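Local coordinates for acetylornithine aminotransferase (PDB 2EH6), which catalyses the pyridoxal-phosphate-dependent transfer of an amino group between N(2)-acetyl-L-ornithine and 2-oxoglutarate, a step of arginine biosynthesis, at residues G133-T138 with E148-G153; E55-L60 with N274-R279; K28-F33 with G340-C345. All blocks are in the same frame, centred on the assembly; numbering follows the deposited sequence.

Contact 1 (G133-T138 with E148-G153); sequences GSLSAT and EPLVPG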
ATOM      1  N   GLY A 133       7.036   9.532   4.297  1.00 25.01           N
ATOM      2  CA  GLY A 133       8.201   9.712   3.446  1.00 25.33           C
ATOM      3  C   GLY A 133       7.830  10.419   2.157  1.00 24.26           C
ATOM      4  O   GLY A 133       8.452  11.409   1.765  1.00 24.34           O
ATOM      5  N   SER A 134       6.791   9.918   1.499  1.00 22.81           N
ATOM      6  CA  SER A 134       6.329  10.501   0.243  1.00 22.81           C
ATOM      7  C   SER A 134       5.710  11.869   0.458  1.00 23.16           C
ATOM      8  O   SER A 134       5.793  12.738  -0.411  1.00 25.15           O
ATOM      9  CB  SER A 134       5.296   9.586  -0.419  1.00 21.24           C
ATOM     10  OG  SER A 134       5.809   8.275  -0.583  1.00 22.37           O
ATOM     11  N   LEU A 135       5.073  12.056   1.609  1.00 23.81           N
ATOM     12  CA  LEU A 135       4.445  13.332   1.910  1.00 24.48           C
ATOM     13  C   LEU A 135       5.522  14.395   2.040  1.00 26.41           C
ATOM     14  O   LEU A 135       5.321  15.543   1.658  1.00 26.33           O
ATOM     15  CB  LEU A 135       3.641  13.242   3.210  1.00 26.76           C
ATOM     16  CG  LEU A 135       2.855  14.507   3.581  1.00 26.78           C
ATOM     17  CD1 LEU A 135       1.875  14.843   2.463  1.00 28.06           C
ATOM     18  CD2 LEU A 135       2.108  14.293   4.892  1.00 25.20           C
ATOM     19  N   SER A 136       6.671  14.005   2.583  1.00 27.82           N
ATOM     20  CA  SER A 136       7.778  14.938   2.744  1.00 28.40           C
ATOM     21  C   SER A 136       8.345  15.347   1.387  1.00 28.34           C
ATOM     22  O   SER A 136       8.762  16.492   1.206  1.00 30.16           O
ATOM     23  CB  SER A 136       8.869  14.319   3.615  1.00 26.01           C
ATOM     24  OG  SER A 136       8.345  13.988   4.889  1.00 28.42           O
ATOM     25  N   ALA A 137       8.346  14.418   0.433  1.00 27.61           N
ATOM     26  CA  ALA A 137       8.853  14.700  -0.912  1.00 27.73           C
ATOM     27  C   ALA A 137       7.858  15.532  -1.718  1.00 28.35           C
ATOM     28  O   ALA A 137       8.238  16.253  -2.640  1.00 27.76           O
ATOM     29  CB  ALA A 137       9.147  13.396  -1.644  1.00 26.28           C
ATOM     30  N   THR A 138       6.580  15.418  -1.373  1.00 28.24           N
ATOM     31  CA  THR A 138       5.524  16.155  -2.058  1.00 28.38           C
ATOM     32  C   THR A 138       5.674  17.648  -1.767  1.00 30.55           C
ATOM     33  O   THR A 138       5.556  18.086  -0.625  1.00 30.09           O
ATOM     34  CB  THR A 138       4.147  15.634  -1.601  1.00 28.01           C
ATOM     35  OG1 THR A 138       4.003  14.278  -2.039  1.00 26.58           O
ATOM     36  CG2 THR A 138       3.021  16.470  -2.166  1.00 25.13           C
ATOM     37  N   GLU A 148       2.859  17.846  10.458  1.00 31.33           N
ATOM     38  CA  GLU A 148       4.257  18.097  10.815  1.00 31.95           C
ATOM     39  C   GLU A 148       4.547  17.642  12.246  1.00 31.44           C
ATOM     40  O   GLU A 148       3.636  17.545  13.075  1.00 31.83           O
ATOM     41  CB  GLU A 148       4.584  19.591  10.672  1.00 33.67           C
ATOM     42  CG  GLU A 148       4.158  20.201   9.339  1.00 35.68           C
ATOM     43  CD  GLU A 148       2.744  20.781   9.359  1.00 36.13           C
ATOM     44  OE1 GLU A 148       1.914  20.349  10.189  1.00 35.88           O
ATOM     45  OE2 GLU A 148       2.460  21.668   8.527  1.00 37.71           O
ATOM     46  N   PRO A 149       5.821  17.345  12.555  1.00 31.19           N
ATOM     47  CA  PRO A 149       6.986  17.408  11.664  1.00 30.63           C
ATOM     48  C   PRO A 149       7.069  16.243  10.681  1.00 30.56           C
ATOM     49  O   PRO A 149       6.752  15.102  11.021  1.00 31.63           O
ATOM     50  CB  PRO A 149       8.158  17.402  12.636  1.00 30.40           C
ATOM     51  CG  PRO A 149       7.660  16.495  13.709  1.00 30.70           C
ATOM     52  CD  PRO A 149       6.240  16.989  13.923  1.00 30.63           C
ATOM     53  N   LEU A 150       7.512  16.543   9.468  1.00 30.60           N
ATOM     54  CA  LEU A 150       7.666  15.536   8.427  1.00 31.11           C
ATOM     55  C   LEU A 150       9.054  14.925   8.565  1.00 31.96           C
ATOM     56  O   LEU A 150       9.761  15.199   9.538  1.00 29.88           O
ATOM     57  CB  LEU A 150       7.539  16.191   7.054  1.00 31.64           C
ATOM     58  CG  LEU A 150       6.287  17.049   6.854  1.00 34.43           C
ATOM     59  CD1 LEU A 150       6.332  17.706   5.485  1.00 35.03           C
ATOM     60  CD2 LEU A 150       5.038  16.183   7.003  1.00 34.47           C
ATOM     61  N   VAL A 151       9.437  14.089   7.603  1.00 30.37           N
ATOM     62  CA  VAL A 151      10.764  13.494   7.637  1.00 31.43           C
ATOM     63  C   VAL A 151      11.711  14.646   7.320  1.00 31.01           C
ATOM     64  O   VAL A 151      11.488  15.397   6.377  1.00 31.27           O
ATOM     65  CB  VAL A 151      10.936  12.394   6.572  1.00 30.18           C
ATOM     66  CG1 VAL A 151      12.353  11.846   6.623  1.00 31.39           C
ATOM     67  CG2 VAL A 151       9.931  11.274   6.814  1.00 29.58           C
ATOM     68  N   PRO A 152      12.774  14.807   8.117  1.00 30.82           N
ATOM     69  CA  PRO A 152      13.723  15.897   7.871  1.00 30.39           C
ATOM     70  C   PRO A 152      14.540  15.692   6.604  1.00 29.64           C
ATOM     71  O   PRO A 152      14.739  14.562   6.163  1.00 29.81           O
ATOM     72  CB  PRO A 152      14.618  15.874   9.115  1.00 29.90           C
ATOM     73  CG  PRO A 152      13.787  15.173  10.158  1.00 31.49           C
ATOM     74  CD  PRO A 152      13.104  14.093   9.361  1.00 30.39           C
ATOM     75  N   GLY A 153      14.999  16.792   6.017  1.00 30.42           N
ATOM     76  CA  GLY A 153      15.846  16.692   4.848  1.00 31.00           C
ATOM     77  C   GLY A 153      15.270  16.939   3.477  1.00 32.39           C
ATOM     78  O   GLY A 153      15.951  16.681   2.491  1.00 32.58           O
TER

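Contact 2 (E55-L60 with N274-R279); sequences EQVEKL and NPLACR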
ATOM      1  N   GLU A  55      -8.365 -17.018 -13.497  1.00 32.73           N
ATOM      2  CA  GLU A  55      -7.582 -18.243 -13.401  1.00 34.30           C
ATOM      3  C   GLU A  55      -6.698 -18.188 -12.148  1.00 32.65           C
ATOM      4  O   GLU A  55      -6.566 -19.175 -11.429  1.00 31.33           O
ATOM      5  CB  GLU A  55      -6.721 -18.403 -14.659  1.00 38.39           C
ATOM      6  CG  GLU A  55      -6.449 -19.843 -15.097  1.00 46.71           C
ATOM      7  CD  GLU A  55      -5.124 -20.388 -14.584  1.00 52.02           C
ATOM      8  OE1 GLU A  55      -4.120 -19.645 -14.627  1.00 53.43           O
ATOM      9  OE2 GLU A  55      -5.081 -21.564 -14.155  1.00 54.58           O
ATOM     10  N   GLN A  56      -6.112 -17.023 -11.880  1.00 29.88           N
ATOM     11  CA  GLN A  56      -5.235 -16.867 -10.720  1.00 29.16           C
ATOM     12  C   GLN A  56      -6.008 -16.964  -9.411  1.00 28.64           C
ATOM     13  O   GLN A  56      -5.572 -17.619  -8.466  1.00 27.82           O
ATOM     14  CB  GLN A  56      -4.496 -15.521 -10.788  1.00 29.06           C
ATOM     15  CG  GLN A  56      -3.350 -15.393  -9.781  1.00 28.03           C
ATOM     16  CD  GLN A  56      -2.347 -16.528  -9.905  1.00 28.56           C
ATOM     17  OE1 GLN A  56      -1.752 -16.724 -10.961  1.00 30.02           O
ATOM     18  NE2 GLN A  56      -2.160 -17.281  -8.830  1.00 26.14           N
ATOM     19  N   VAL A  57      -7.158 -16.304  -9.354  1.00 29.06           N
ATOM     20  CA  VAL A  57      -7.976 -16.332  -8.151  1.00 30.98           C
ATOM     21  C   VAL A  57      -8.311 -17.766  -7.737  1.00 30.64           C
ATOM     22  O   VAL A  57      -8.417 -18.063  -6.551  1.00 30.50           O
ATOM     23  CB  VAL A  57      -9.281 -15.539  -8.362  1.00 30.89           C
ATOM     24  CG1 VAL A  57     -10.287 -15.897  -7.294  1.00 34.56           C
ATOM     25  CG2 VAL A  57      -8.981 -14.044  -8.331  1.00 30.47           C
ATOM     26  N   GLU A  58      -8.465 -18.654  -8.715  1.00 33.11           N
ATOM     27  CA  GLU A  58      -8.799 -20.051  -8.427  1.00 34.55           C
ATOM     28  C   GLU A  58      -7.625 -20.841  -7.871  1.00 34.20           C
ATOM     29  O   GLU A  58      -7.817 -21.856  -7.198  1.00 34.05           O
ATOM     30  CB  GLU A  58      -9.280 -20.767  -9.694  1.00 37.88           C
ATOM     31  CG  GLU A  58     -10.554 -20.229 -10.303  1.00 44.72           C
ATOM     32  CD  GLU A  58     -10.935 -20.970 -11.574  1.00 48.36           C
ATOM     33  OE1 GLU A  58     -11.072 -22.210 -11.516  1.00 50.38           O
ATOM     34  OE2 GLU A  58     -11.092 -20.315 -12.628  1.00 50.66           O
ATOM     35  N   LYS A  59      -6.416 -20.372  -8.158  1.00 33.77           N
ATOM     36  CA  LYS A  59      -5.194 -21.057  -7.741  1.00 34.58           C
ATOM     37  C   LYS A  59      -4.484 -20.541  -6.499  1.00 33.53           C
ATOM     38  O   LYS A  59      -4.250 -21.290  -5.551  1.00 33.09           O
ATOM     39  CB  LYS A  59      -4.184 -21.038  -8.890  1.00 36.48           C
ATOM     40  CG  LYS A  59      -4.626 -21.761 -10.149  1.00 39.99           C
ATOM     41  CD  LYS A  59      -3.628 -21.527 -11.280  1.00 42.91           C
ATOM     42  CE  LYS A  59      -2.220 -21.957 -10.890  1.00 43.33           C
ATOM     43  NZ  LYS A  59      -1.230 -21.646 -11.962  1.00 48.24           N
ATOM     44  N   LEU A  60      -4.121 -19.263  -6.514  1.00 31.71           N
ATOM     45  CA  LEU A  60      -3.376 -18.692  -5.403  1.00 28.81           C
ATOM     46  C   LEU A  60      -3.477 -17.171  -5.372  1.00 27.15           C
ATOM     47  O   LEU A  60      -3.242 -16.506  -6.379  1.00 25.75           O
ATOM     48  CB  LEU A  60      -1.909 -19.103  -5.557  1.00 32.41           C
ATOM     49  CG  LEU A  60      -0.935 -18.973  -4.402  1.00 34.54           C
ATOM     50  CD1 LEU A  60      -1.422 -19.825  -3.239  1.00 34.65           C
ATOM     51  CD2 LEU A  60       0.455 -19.434  -4.864  1.00 34.92           C
ATOM     52  N   ASN A 274       2.406 -10.220  -4.580  1.00 23.37           N
ATOM     53  CA  ASN A 274       1.528 -11.373  -4.483  1.00 21.66           C
ATOM     54  C   ASN A 274       1.237 -11.837  -5.922  1.00 21.02           C
ATOM     55  O   ASN A 274       1.346 -11.059  -6.866  1.00 21.47           O
ATOM     56  CB  ASN A 274       0.248 -10.972  -3.743  1.00 22.22           C
ATOM     57  CG  ASN A 274      -0.569  -9.974  -4.512  1.00 22.87           C
ATOM     58  OD1 ASN A 274      -1.242 -10.333  -5.480  1.00 24.90           O
ATOM     59  ND2 ASN A 274      -0.506  -8.705  -4.105  1.00 22.42           N
ATOM     60  N   PRO A 275       0.869 -13.112  -6.105  1.00 22.30           N
ATOM     61  CA  PRO A 275       0.587 -13.628  -7.451  1.00 23.20           C
ATOM     62  C   PRO A 275      -0.551 -12.970  -8.238  1.00 24.57           C
ATOM     63  O   PRO A 275      -0.543 -12.995  -9.466  1.00 21.64           O
ATOM     64  CB  PRO A 275       0.356 -15.124  -7.210  1.00 22.95           C
ATOM     65  CG  PRO A 275      -0.147 -15.173  -5.794  1.00 23.80           C
ATOM     66  CD  PRO A 275       0.742 -14.176  -5.094  1.00 21.77           C
ATOM     67  N   LEU A 276      -1.514 -12.369  -7.547  1.00 23.23           N
ATOM     68  CA  LEU A 276      -2.621 -11.726  -8.247  1.00 23.11           C
ATOM     69  C   LEU A 276      -2.151 -10.431  -8.910  1.00 23.93           C
ATOM     70  O   LEU A 276      -2.440 -10.173 -10.080  1.00 23.44           O
ATOM     71  CB  LEU A 276      -3.763 -11.434  -7.273  1.00 25.25           C
ATOM     72  CG  LEU A 276      -5.075 -10.988  -7.924  1.00 27.76           C
ATOM     73  CD1 LEU A 276      -5.640 -12.133  -8.751  1.00 28.35           C
ATOM     74  CD2 LEU A 276      -6.067 -10.563  -6.857  1.00 28.03           C
ATOM     75  N   ALA A 277      -1.418  -9.618  -8.158  1.00 24.09           N
ATOM     76  CA  ALA A 277      -0.897  -8.359  -8.671  1.00 24.60           C
ATOM     77  C   ALA A 277       0.094  -8.607  -9.809  1.00 24.61           C
ATOM     78  O   ALA A 277       0.093  -7.903 -10.825  1.00 24.83           O
ATOM     79  CB  ALA A 277      -0.207  -7.587  -7.542  1.00 24.99           C
ATOM     80  N   CYS A 278       0.946  -9.606  -9.638  1.00 24.41           N
ATOM     81  CA  CYS A 278       1.938  -9.915 -10.661  1.00 25.83           C
ATOM     82  C   CYS A 278       1.316 -10.474 -11.937  1.00 24.48           C
ATOM     83  O   CYS A 278       1.808 -10.225 -13.031  1.00 24.30           O
ATOM     84  CB  CYS A 278       2.986 -10.876 -10.100  1.00 25.17           C
ATOM     85  SG  CYS A 278       4.096 -10.097  -8.871  1.00 28.16           S
ATOM     86  N   ARG A 279       0.226 -11.224 -11.802  1.00 25.83           N
ATOM     87  CA  ARG A 279      -0.438 -11.778 -12.979  1.00 26.29           C
ATOM     88  C   ARG A 279      -1.014 -10.604 -13.773  1.00 26.15           C
ATOM     89  O   ARG A 279      -0.956 -10.574 -15.005  1.00 26.07           O
ATOM     90  CB  ARG A 279      -1.556 -12.734 -12.544  1.00 30.21           C
ATOM     91  CG  ARG A 279      -2.227 -13.521 -13.673  1.00 33.57           C
ATOM     92  CD  ARG A 279      -1.314 -14.596 -14.268  1.00 36.28           C
ATOM     93  NE  ARG A 279      -2.007 -15.393 -15.282  1.00 38.86           N
ATOM     94  CZ  ARG A 279      -2.730 -16.487 -15.033  1.00 40.85           C
ATOM     95  NH1 ARG A 279      -2.867 -16.945 -13.794  1.00 41.40           N
ATOM     96  NH2 ARG A 279      -3.330 -17.124 -16.032  1.00 41.91           N
TER
HETATM   97  O   HOH W   1       1.128 -14.762 -10.937  1.00 36.51           O

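Contact 3 (K28-F33 with G340-C345); sequences KEYLDF and GLLINC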
ATOM      1  N   LYS A  28     -26.737   4.588 -16.486  1.00 28.52           N
ATOM      2  CA  LYS A  28     -26.264   5.561 -17.448  1.00 29.58           C
ATOM      3  C   LYS A  28     -24.821   5.268 -17.826  1.00 30.24           C
ATOM      4  O   LYS A  28     -24.031   4.775 -17.031  1.00 29.91           O
ATOM      5  CB  LYS A  28     -26.366   6.951 -16.814  1.00 29.82           C
ATOM      6  CG  LYS A  28     -25.649   8.019 -17.640  1.00 27.50           C
ATOM      7  CD  LYS A  28     -25.770   9.412 -17.018  1.00 29.30           C
ATOM      8  CE  LYS A  28     -25.863  10.521 -18.071  1.00 28.49           C
ATOM      9  NZ  LYS A  28     -25.864  11.827 -17.414  1.00 35.39           N
ATOM     10  N   GLU A  29     -24.532   5.520 -19.097  1.00 30.59           N
ATOM     11  CA  GLU A  29     -23.240   5.201 -19.693  1.00 31.33           C
ATOM     12  C   GLU A  29     -22.306   6.401 -19.736  1.00 30.35           C
ATOM     13  O   GLU A  29     -22.732   7.506 -20.056  1.00 31.07           O
ATOM     14  CB  GLU A  29     -23.470   4.673 -21.108  1.00 33.32           C
ATOM     15  CG  GLU A  29     -22.230   4.169 -21.815  1.00 34.84           C
ATOM     16  CD  GLU A  29     -22.556   3.640 -23.194  1.00 37.12           C
ATOM     17  OE1 GLU A  29     -22.896   4.456 -24.075  1.00 39.74           O
ATOM     18  OE2 GLU A  29     -22.482   2.411 -23.391  1.00 36.93           O
ATOM     19  N   TYR A  30     -21.031   6.179 -19.415  1.00 30.70           N
ATOM     20  CA  TYR A  30     -20.041   7.254 -19.427  1.00 28.65           C
ATOM     21  C   TYR A  30     -18.760   6.861 -20.159  1.00 29.07           C
ATOM     22  O   TYR A  30     -18.230   5.770 -19.948  1.00 27.01           O
ATOM     23  CB  TYR A  30     -19.652   7.659 -18.000  1.00 29.18           C
ATOM     24  CG  TYR A  30     -20.797   8.059 -17.106  1.00 28.96           C
ATOM     25  CD1 TYR A  30     -21.565   7.098 -16.451  1.00 28.62           C
ATOM     26  CD2 TYR A  30     -21.093   9.404 -16.887  1.00 30.08           C
ATOM     27  CE1 TYR A  30     -22.593   7.466 -15.596  1.00 29.09           C
ATOM     28  CE2 TYR A  30     -22.118   9.780 -16.037  1.00 30.35           C
ATOM     29  CZ  TYR A  30     -22.862   8.809 -15.393  1.00 29.13           C
ATOM     30  OH  TYR A  30     -23.861   9.185 -14.530  1.00 30.62           O
ATOM     31  N   LEU A  31     -18.273   7.753 -21.020  1.00 28.67           N
ATOM     32  CA  LEU A  31     -17.022   7.526 -21.744  1.00 29.26           C
ATOM     33  C   LEU A  31     -15.965   7.917 -20.710  1.00 29.89           C
ATOM     34  O   LEU A  31     -15.966   9.039 -20.199  1.00 31.12           O
ATOM     35  CB  LEU A  31     -16.951   8.433 -22.981  1.00 28.92           C
ATOM     36  CG  LEU A  31     -15.725   8.402 -23.905  1.00 29.24           C
ATOM     37  CD1 LEU A  31     -15.409   6.988 -24.351  1.00 27.30           C
ATOM     38  CD2 LEU A  31     -16.005   9.287 -25.118  1.00 26.40           C
ATOM     39  N   ASP A  32     -15.072   6.988 -20.400  1.00 29.17           N
ATOM     40  CA  ASP A  32     -14.064   7.209 -19.374  1.00 28.73           C
ATOM     41  C   ASP A  32     -12.738   7.804 -19.832  1.00 27.76           C
ATOM     42  O   ASP A  32     -11.891   7.109 -20.385  1.00 28.47           O
ATOM     43  CB  ASP A  32     -13.820   5.890 -18.638  1.00 27.14           C
ATOM     44  CG  ASP A  32     -12.851   6.032 -17.478  1.00 28.82           C
ATOM     45  OD1 ASP A  32     -12.545   7.175 -17.080  1.00 28.42           O
ATOM     46  OD2 ASP A  32     -12.409   4.990 -16.957  1.00 29.30           O
ATOM     47  N   PHE A  33     -12.562   9.097 -19.588  1.00 26.29           N
ATOM     48  CA  PHE A  33     -11.325   9.771 -19.950  1.00 26.53           C
ATOM     49  C   PHE A  33     -10.497  10.128 -18.719  1.00 26.67           C
ATOM     50  O   PHE A  33      -9.708  11.075 -18.734  1.00 26.74           O
ATOM     51  CB  PHE A  33     -11.617  11.021 -20.782  1.00 27.38           C
ATOM     52  CG  PHE A  33     -11.578  10.769 -22.260  1.00 28.42           C
ATOM     53  CD1 PHE A  33     -12.407   9.811 -22.831  1.00 28.73           C
ATOM     54  CD2 PHE A  33     -10.677  11.448 -23.072  1.00 28.66           C
ATOM     55  CE1 PHE A  33     -12.338   9.526 -24.192  1.00 31.10           C
ATOM     56  CE2 PHE A  33     -10.599  11.173 -24.431  1.00 29.82           C
ATOM     57  CZ  PHE A  33     -11.430  10.209 -24.993  1.00 29.95           C
ATOM     58  N   GLY A 340     -22.382  12.393 -20.106  1.00 35.14           N
ATOM     59  CA  GLY A 340     -21.779  11.085 -20.310  1.00 34.86           C
ATOM     60  C   GLY A 340     -20.280  11.049 -20.563  1.00 34.16           C
ATOM     61  O   GLY A 340     -19.786  10.147 -21.246  1.00 33.96           O
ATOM     62  N   LEU A 341     -19.554  12.024 -20.024  1.00 32.97           N
ATOM     63  CA  LEU A 341     -18.101  12.066 -20.192  1.00 33.11           C
ATOM     64  C   LEU A 341     -17.414  12.321 -18.860  1.00 32.79           C
ATOM     65  O   LEU A 341     -17.737  13.283 -18.158  1.00 32.54           O
ATOM     66  CB  LEU A 341     -17.682  13.165 -21.178  1.00 32.45           C
ATOM     67  CG  LEU A 341     -16.156  13.312 -21.319  1.00 30.64           C
ATOM     68  CD1 LEU A 341     -15.596  12.081 -22.021  1.00 29.33           C
ATOM     69  CD2 LEU A 341     -15.809  14.572 -22.100  1.00 31.31           C
ATOM     70  N   LEU A 342     -16.464  11.455 -18.522  1.00 32.11           N
ATOM     71  CA  LEU A 342     -15.711  11.586 -17.284  1.00 32.05           C
ATOM     72  C   LEU A 342     -14.371  12.262 -17.543  1.00 32.79           C
ATOM     73  O   LEU A 342     -13.511  11.710 -18.244  1.00 30.10           O
ATOM     74  CB  LEU A 342     -15.449  10.214 -16.659  1.00 31.45           C
ATOM     75  CG  LEU A 342     -16.633   9.298 -16.349  1.00 32.09           C
ATOM     76  CD1 LEU A 342     -16.112   8.000 -15.740  1.00 33.19           C
ATOM     77  CD2 LEU A 342     -17.589   9.993 -15.393  1.00 31.51           C
ATOM     78  N   ILE A 343     -14.205  13.460 -16.990  1.00 31.50           N
ATOM     79  CA  ILE A 343     -12.956  14.196 -17.114  1.00 30.62           C
ATOM     80  C   ILE A 343     -12.546  14.593 -15.698  1.00 32.31           C
ATOM     81  O   ILE A 343     -13.328  14.445 -14.753  1.00 31.94           O
ATOM     82  CB  ILE A 343     -13.099  15.461 -18.007  1.00 31.18           C
ATOM     83  CG1 ILE A 343     -14.223  16.363 -17.486  1.00 30.64           C
ATOM     84  CG2 ILE A 343     -13.368  15.053 -19.446  1.00 28.72           C
ATOM     85  CD1 ILE A 343     -14.434  17.614 -18.325  1.00 32.73           C
ATOM     86  N   ASN A 344     -11.324  15.090 -15.546  1.00 32.05           N
ATOM     87  CA  ASN A 344     -10.821  15.474 -14.233  1.00 32.20           C
ATOM     88  C   ASN A 344     -10.312  16.912 -14.189  1.00 33.26           C
ATOM     89  O   ASN A 344      -9.836  17.447 -15.186  1.00 34.30           O
ATOM     90  CB  ASN A 344      -9.712  14.504 -13.814  1.00 30.27           C
ATOM     91  CG  ASN A 344      -9.091  14.863 -12.480  1.00 31.86           C
ATOM     92  OD1 ASN A 344      -7.981  15.394 -12.423  1.00 32.24           O
ATOM     93  ND2 ASN A 344      -9.805  14.576 -11.397  1.00 29.02           N
ATOM     94  N   CYS A 345     -10.437  17.537 -13.025  1.00 34.91           N
ATOM     95  CA  CYS A 345      -9.984  18.908 -12.833  1.00 36.31           C
ATOM     96  C   CYS A 345      -8.929  18.913 -11.740  1.00 37.08           C
ATOM     97  O   CYS A 345      -9.176  18.447 -10.628  1.00 35.41           O
ATOM     98  CB  CYS A 345     -11.156  19.804 -12.429  1.00 37.62           C
ATOM     99  SG  CYS A 345     -10.726  21.536 -12.031  1.00 41.44           S
TER

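Contact 1 (G133-T138 with E148-G153)
Ser136, in the last turn of helix 132-137, places its CA 5.7 Å from that of Leu150, in the irregular chain that follows the cis Glu148-Pro149 peptide bond and leads into strand 154-157. The junction centres on the hydroxyl of Ser136. Its OG is turned beside the backbone N and anti to the carbonyl carbon (chi1 -59°), where it accepts a bent hydrogen bond from Val151 N (2.9 Å to Ser136 OG, 149° at the hydrogen). The same oxygen is bonded to Tyr132 O one turn back in the helix, and since a carbonyl can only accept, the hydroxyl gives its proton there. Hydrocarbon closes round this polar atom: Leu150 CB lies 3.2 Å from Ser136 OG, and Val151 CG2 reaches past the oxygen to stand 4.1 Å from Gly133 CA. Without the hydroxyl, as with an alanine at this position, Val151 N would probably lose its acceptor and the loop be less firmly tied to the helix. Farther out, the Leu135 and Leu150 side chains cross at about a right angle, meeting through their CD2 methyls at 4.1 Å.

At the helix end, Thr138 OG1 donates to Ser134 O (2.9 Å) from above its carbonyl plane, on the face away from Thr138 N, so two donors hold that carbonyl. Ser134 OG in turn bonds to Thr96 OG1 of the cofactor pocket. Both pieces face the dimer partner: Pro149 O of the loop is hydrogen-bonded to Arg107 of the second subunit, and Leu135 of the helix packs on Lys104 of that subunit. One serine oxygen, giving to its own helix and receiving from the loop, thus satisfies a backbone N-H amid apolar packing and couples a helix beside the cofactor pocket to a loop at the dimer interface.

Contact 2 (E55-L60 with N274-R279)
Gln56 and Arg279 meet between two nearly antiparallel helices, whose short axes approach to 9.8 Å at 163°. The charged interaction lies at one end: Arg279 reaches Glu55 end-on, NH2 (3.0 Å) and NH1 (3.1 Å) both donating to the single oxygen Glu55 OE1. OE1 lies near the guanidinium plane, although the carboxylate itself is turned 62° from that plane, and Glu55 OE1 offers NH2 its anti lone pair, pointing away from the other carboxylate oxygen.

Hydrogen bonds to and from the Gln56 amide continue from there. Arg279 NH1 also donates to Gln56 OE1 (3.1 Å), approaching from above the amide plane. Gln56, its CG anti to the backbone N (chi1 -168°) and its chain then bent, sends NE2 back to Leu60 O (2.8 Å), a nearly straight bond lying on a carbonyl lone pair. Water 1 donates to Pro275 O and, weakly, to Gln56 OE1.

Apolar contacts make up the rest. The Pro275 ring rests against Leu60, CG to CG 4.1 Å, while Leu276 CD1 meets Val57 CG2 at 3.9 Å, the two side chains side by side. Trp71 packs on both Leu60 and Pro275, and Val57 touches Leu53 of the second subunit.

With both ends of its amide engaged, Gln56 is fixed in rotation, and it relays the grip of Arg279 to the backbone that leaves the first helix.

Contact 3 (K28-F33 with G340-C345)
Lys28 extends alongside Gly340 without bonding to it, since its NZ goes to Glu338 O at the end of helix 330-338. Glu29 brings its carbonyl O to 3.7 Å from Gly340 CA. That glycine, at positive phi, is the C-prime residue of the Schellman motif that closes the helix and turns the chain into strand 341-346. Tyr30 follows: its CA makes a C-H...O contact with Gly340 O, and CG, anti to the carbonyl carbon (chi1 -55°), carries the side chain across Leu342 at about a right angle, CB 3.8 Å from Leu342 CG. The phenol OH bonds to Asp24.

Leu31 carries the ladder. Its N donates to Gly340 O (2.8 Å) and its O receives Leu342 N (3.0 Å), each bond 173° at the hydrogen. On its face of the sheet, Leu31 lies side by side with Leu341, whose CD1 is 4.0 Å from Leu31 CB. Asp32 is on the face of Leu342, with OD1 3.9 Å from Leu342 CD1 but hydrogen-bonded to Val34 N and Ser35 N. Phe33 ends the ladder, its N donating to Leu342 O (3.1 Å) less straight, while ring atom CD1 touches Leu341 CD1.

The alternation of bonds is that of a parallel beta pair; it joins N-terminal and C-terminal strands in one mixed sheet, as in the small domain of fold-type I aminotransferases.

All three contacts are largely buried and none touches another; contact 1 lies about 34 Å from each of the other two, centre to centre, and contacts 2 and 3 about 30 Å apart. No helix or strand is shared. Contact 3 bridges the two ends of the sequence, and the loop it closes encloses contact 2, which in turn encloses contact 1, a local helix-loop junction. Their chemistry follows their place: main-chain ladder bonds within a sheet in contact 3, charged and amide side chains between two helices in contact 2, and one hydroxyl in contact 1, the nearest of these to a cofactor site. Each also meets the second subunit.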